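Local coordinates for sphingomyelinase-c (Listeria ivanovii, PDB 1ZWX), which belongs, as a sphingomyelinase C known as SmcL, to the endonuclease/exonuclease/phosphatase family of the DNase I-like clan, at residues F220-T230 / Y239-Y249. Sequence-based numbering, arbitrary orientation.
Sequences FNGQMATWDPT and YPKAAPEYLDY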
loop_
_atom_site.group_PDB
_atom_site.type_symbol
_atom_site.label_atom_id
_atom_site.label_comp_id
_atom_site.label_asym_id
_atom_site.label_seq_id
_atom_site.Cartn_x
_atom_site.Cartn_y
_atom_site.Cartn_z
ATOM N N PHE A 220 10.404 4.615 16.286
ATOM C CA PHE A 220 9.074 4.677 15.686
ATOM C C PHE A 220 8.167 5.648 16.417
ATOM O O PHE A 220 8.067 5.595 17.638
ATOM C CB PHE A 220 8.426 3.293 15.666
ATOM C CG PHE A 220 7.288 3.188 14.696
ATOM C CD1 PHE A 220 7.538 3.043 13.332
ATOM C CD2 PHE A 220 5.967 3.290 15.135
ATOM C CE1 PHE A 220 6.481 2.956 12.415
ATOM C CE2 PHE A 220 4.902 3.226 14.228
ATOM C CZ PHE A 220 5.165 3.050 12.868
ATOM N N ASN A 221 7.511 6.533 15.674
ATOM C CA ASN A 221 6.503 7.409 16.266
ATOM C C ASN A 221 5.057 7.025 15.889
ATOM O O ASN A 221 4.559 7.351 14.798
ATOM C CB ASN A 221 6.792 8.870 15.941
ATOM C CG ASN A 221 5.828 9.820 16.617
ATOM O OD1 ASN A 221 5.739 10.986 16.246
ATOM N ND2 ASN A 221 5.108 9.335 17.614
ATOM N N GLY A 222 4.405 6.337 16.820
ATOM C CA GLY A 222 3.038 5.866 16.641
ATOM C C GLY A 222 1.972 6.897 16.956
ATOM O O GLY A 222 0.808 6.682 16.637
ATOM N N GLN A 223 2.364 8.009 17.589
ATOM C CA GLN A 223 1.437 9.117 17.884
ATOM C C GLN A 223 0.922 9.752 16.593
ATOM O O GLN A 223 -0.117 10.408 16.568
ATOM C CB GLN A 223 2.086 10.152 18.807
ATOM N N MET A 224 1.635 9.521 15.502
ATOM C CA MET A 224 1.128 9.832 14.186
ATOM C C MET A 224 -0.116 8.962 13.874
ATOM O O MET A 224 -0.457 7.995 14.609
ATOM C CB MET A 224 2.234 9.627 13.142
ATOM C CG MET A 224 2.856 10.908 12.533
ATOM S SD MET A 224 3.085 12.412 13.536
ATOM C CE MET A 224 1.407 13.057 13.726
ATOM N N ALA A 225 -0.807 9.334 12.811
ATOM C CA ALA A 225 -1.927 8.558 12.299
ATOM C C ALA A 225 -1.866 8.669 10.796
ATOM O O ALA A 225 -1.767 9.765 10.258
ATOM C CB ALA A 225 -3.264 9.113 12.824
ATOM N N THR A 226 -1.886 7.536 10.118
ATOM C CA THR A 226 -1.916 7.525 8.664
ATOM C C THR A 226 -3.351 7.630 8.137
ATOM O O THR A 226 -3.559 7.936 6.965
ATOM C CB THR A 226 -1.243 6.265 8.097
ATOM O OG1 THR A 226 -2.044 5.095 8.381
ATOM C CG2 THR A 226 0.177 6.116 8.693
ATOM N N TRP A 227 -4.324 7.367 9.021
ATOM C CA TRP A 227 -5.749 7.458 8.679
ATOM C C TRP A 227 -6.318 8.345 9.783
ATOM O O TRP A 227 -6.494 7.894 10.920
ATOM C CB TRP A 227 -6.382 6.059 8.630
ATOM C CG TRP A 227 -7.784 6.044 8.085
ATOM C CD1 TRP A 227 -8.166 5.973 6.776
ATOM C CD2 TRP A 227 -8.993 6.097 8.858
ATOM N NE1 TRP A 227 -9.551 5.991 6.684
ATOM C CE2 TRP A 227 -10.076 6.077 7.950
ATOM C CE3 TRP A 227 -9.258 6.204 10.233
ATOM C CZ2 TRP A 227 -11.429 6.134 8.377
ATOM C CZ3 TRP A 227 -10.599 6.269 10.661
ATOM C CH2 TRP A 227 -11.659 6.236 9.733
ATOM N N ASP A 228 -6.524 9.614 9.458
ATOM C CA ASP A 228 -6.821 10.634 10.477
ATOM C C ASP A 228 -8.035 11.511 10.165
ATOM O O ASP A 228 -7.900 12.536 9.491
ATOM C CB ASP A 228 -5.605 11.540 10.694
ATOM C CG ASP A 228 -5.629 12.223 12.040
ATOM O OD1 ASP A 228 -6.718 12.375 12.652
ATOM O OD2 ASP A 228 -4.560 12.622 12.497
ATOM N N PRO A 229 -9.231 11.122 10.659
ATOM C CA PRO A 229 -10.402 12.018 10.481
ATOM C C PRO A 229 -10.294 13.402 11.171
ATOM O O PRO A 229 -11.102 14.296 10.879
ATOM C CB PRO A 229 -11.562 11.205 11.080
ATOM C CG PRO A 229 -11.079 9.772 11.100
ATOM C CD PRO A 229 -9.596 9.874 11.355
ATOM N N THR A 230 -9.324 13.598 12.067
ATOM C CA THR A 230 -9.183 14.911 12.689
ATOM C C THR A 230 -8.435 15.914 11.814
ATOM O O THR A 230 -8.573 17.109 12.028
ATOM C CB THR A 230 -8.599 14.876 14.149
ATOM O OG1 THR A 230 -7.196 14.580 14.139
ATOM C CG2 THR A 230 -9.298 13.876 14.996
ATOM N N TYR A 239 -16.011 10.056 7.579
ATOM C CA TYR A 239 -15.915 9.445 8.902
ATOM C C TYR A 239 -15.461 10.427 9.971
ATOM O O TYR A 239 -14.495 10.138 10.678
ATOM C CB TYR A 239 -14.946 8.248 8.890
ATOM C CG TYR A 239 -15.363 7.158 7.935
ATOM C CD1 TYR A 239 -14.945 7.178 6.625
ATOM C CD2 TYR A 239 -16.203 6.120 8.352
ATOM C CE1 TYR A 239 -15.329 6.186 5.729
ATOM C CE2 TYR A 239 -16.590 5.126 7.460
ATOM C CZ TYR A 239 -16.138 5.167 6.157
ATOM O OH TYR A 239 -16.527 4.186 5.270
ATOM N N PRO A 240 -16.185 11.559 10.144
ATOM C CA PRO A 240 -15.674 12.642 11.002
ATOM C C PRO A 240 -15.526 12.226 12.473
ATOM O O PRO A 240 -14.705 12.789 13.217
ATOM C CB PRO A 240 -16.745 13.740 10.861
ATOM C CG PRO A 240 -17.994 13.013 10.483
ATOM C CD PRO A 240 -17.534 11.863 9.618
ATOM N N LYS A 241 -16.295 11.228 12.884
ATOM C CA LYS A 241 -16.323 10.827 14.277
ATOM C C LYS A 241 -15.363 9.698 14.634
ATOM O O LYS A 241 -15.111 9.469 15.812
ATOM C CB LYS A 241 -17.753 10.446 14.687
ATOM C CG LYS A 241 -18.770 11.592 14.619
ATOM C CD LYS A 241 -18.440 12.718 15.621
ATOM C CE LYS A 241 -17.530 13.802 15.008
ATOM N NZ LYS A 241 -16.740 14.561 16.042
ATOM N N ALA A 242 -14.840 8.985 13.633
ATOM C CA ALA A 242 -14.001 7.796 13.885
ATOM C C ALA A 242 -12.640 8.172 14.488
ATOM O O ALA A 242 -12.119 9.255 14.228
ATOM C CB ALA A 242 -13.844 6.974 12.594
ATOM N N ALA A 243 -12.088 7.303 15.328
ATOM C CA ALA A 243 -10.784 7.558 15.929
ATOM C C ALA A 243 -9.652 7.428 14.877
ATOM O O ALA A 243 -9.708 6.529 14.010
ATOM C CB ALA A 243 -10.547 6.600 17.093
ATOM N N PRO A 244 -8.644 8.329 14.935
ATOM C CA PRO A 244 -7.495 8.212 14.024
ATOM C C PRO A 244 -6.796 6.863 14.208
ATOM O O PRO A 244 -6.778 6.330 15.322
ATOM C CB PRO A 244 -6.586 9.360 14.465
ATOM C CG PRO A 244 -7.493 10.345 15.145
ATOM C CD PRO A 244 -8.505 9.491 15.840
ATOM N N GLU A 245 -6.259 6.296 13.128
ATOM C CA GLU A 245 -5.550 5.020 13.204
ATOM C C GLU A 245 -4.205 5.114 12.484
ATOM O O GLU A 245 -4.006 6.010 11.666
ATOM C CB GLU A 245 -6.391 3.866 12.622
ATOM C CG GLU A 245 -7.670 3.521 13.445
ATOM C CD GLU A 245 -8.465 2.348 12.873
ATOM O OE1 GLU A 245 -7.901 1.230 12.741
ATOM O OE2 GLU A 245 -9.672 2.529 12.565
ATOM N N TYR A 246 -3.300 4.191 12.811
ATOM C CA TYR A 246 -1.986 4.082 12.166
ATOM C C TYR A 246 -1.932 2.705 11.509
ATOM O O TYR A 246 -1.850 1.690 12.196
ATOM C CB TYR A 246 -0.856 4.265 13.207
ATOM C CG TYR A 246 0.494 4.539 12.571
ATOM C CD1 TYR A 246 1.100 5.783 12.713
ATOM C CD2 TYR A 246 1.138 3.571 11.809
ATOM C CE1 TYR A 246 2.324 6.062 12.128
ATOM C CE2 TYR A 246 2.334 3.831 11.196
ATOM C CZ TYR A 246 2.940 5.080 11.376
ATOM O OH TYR A 246 4.161 5.348 10.799
ATOM N N LEU A 247 -2.045 2.660 10.179
ATOM C CA LEU A 247 -2.381 1.425 9.469
ATOM C C LEU A 247 -1.420 1.066 8.326
ATOM O O LEU A 247 -1.489 -0.040 7.769
ATOM C CB LEU A 247 -3.781 1.573 8.846
ATOM C CG LEU A 247 -4.960 1.775 9.815
ATOM C CD1 LEU A 247 -6.257 1.982 9.007
ATOM C CD2 LEU A 247 -5.087 0.576 10.765
ATOM N N ASP A 248 -0.587 2.037 7.949
ATOM C CA ASP A 248 0.284 1.911 6.752
ATOM C C ASP A 248 1.765 1.855 7.199
ATOM O O ASP A 248 2.237 2.678 7.980
ATOM C CB ASP A 248 0.085 3.092 5.800
ATOM C CG ASP A 248 -1.357 3.233 5.304
ATOM O OD1 ASP A 248 -2.182 3.857 6.002
ATOM O OD2 ASP A 248 -1.629 2.756 4.190
ATOM N N TYR A 249 2.466 0.857 6.684
ATOM C CA TYR A 249 3.816 0.538 7.137
ATOM C C TYR A 249 4.692 0.077 5.987
ATOM O O TYR A 249 4.207 -0.529 5.010
ATOM C CB TYR A 249 3.760 -0.650 8.083
ATOM C CG TYR A 249 2.861 -0.480 9.311
ATOM C CD1 TYR A 249 1.556 -0.968 9.308
ATOM C CD2 TYR A 249 3.353 0.131 10.471
ATOM C CE1 TYR A 249 0.722 -0.826 10.454
ATOM C CE2 TYR A 249 2.533 0.290 11.624
ATOM C CZ TYR A 249 1.228 -0.205 11.590
ATOM O OH TYR A 249 0.463 -0.075 12.721
HETATM O O HOH W 1 5.642 7.226 12.034
HETATM O O HOH W 2 -13.338 14.902 12.129
#
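Trp-227 and Glu-245 form a single antiparallel hydrogen-bonded pair, Trp-227 N donating to Glu-245 O and Glu-245 N returning a bond of 2.7 Å to Trp-227 O; Thr-226 and Trp-227 together face Glu-245, which defines a classic beta bulge. Thr-226 OG1 lies between its own backbone N and carbonyl carbon (chi1 69°), where it accepts a nearly straight bond from Leu-247 N (3.0 Å to OG1, 166° at the hydrogen) and donates to the anti lone pair of Asp-248 OD1 at 2.7 Å. That carboxylate oxygen also bonds to His-291 ND1, so OD1 is shared between Thr-226 and His-291, which probably limits the carboxylate's freedom to turn. Thr-226 CG2 meanwhile sits over the centre of the Tyr-246 ring, 3.9 Å from its centroid, a CH-pi contact. Phe-220 approaches the opposite face with its edge, an offset edge-to-face pair with planes at 66°, sandwiching the phenol between methyl and ring. Water 1 donates to both Asn-221 O and Tyr-246 OH, tying the end of the phenol to the other segment.

Beyond the bridge, the benzo edge of Trp-227 reaches Ala-242, CH2 to CB 3.7 Å, while Tyr-239 packs obliquely against the same ring. Pro-229 lies against the type I turn of residues 239-242, its CG 3.3 Å from Ala-242 O, and water 2 joins Pro-229 O to Pro-240 O. Thr-230 N to Asp-228 OD1 closes an Asx turn, Thr-230 OG1 adds a second bond from the same face of the carboxylate plane, and OD1 touches Pro-244 CG.

Helix 233-238 connects these two segments, and Leu-235 packs on Trp-227 and Pro-229. The bulged bridge thus joins the loop after helix 203-212 to the approach to strand 248-252, an outermost strand of one of the two large sheets of a DNase I-like fold.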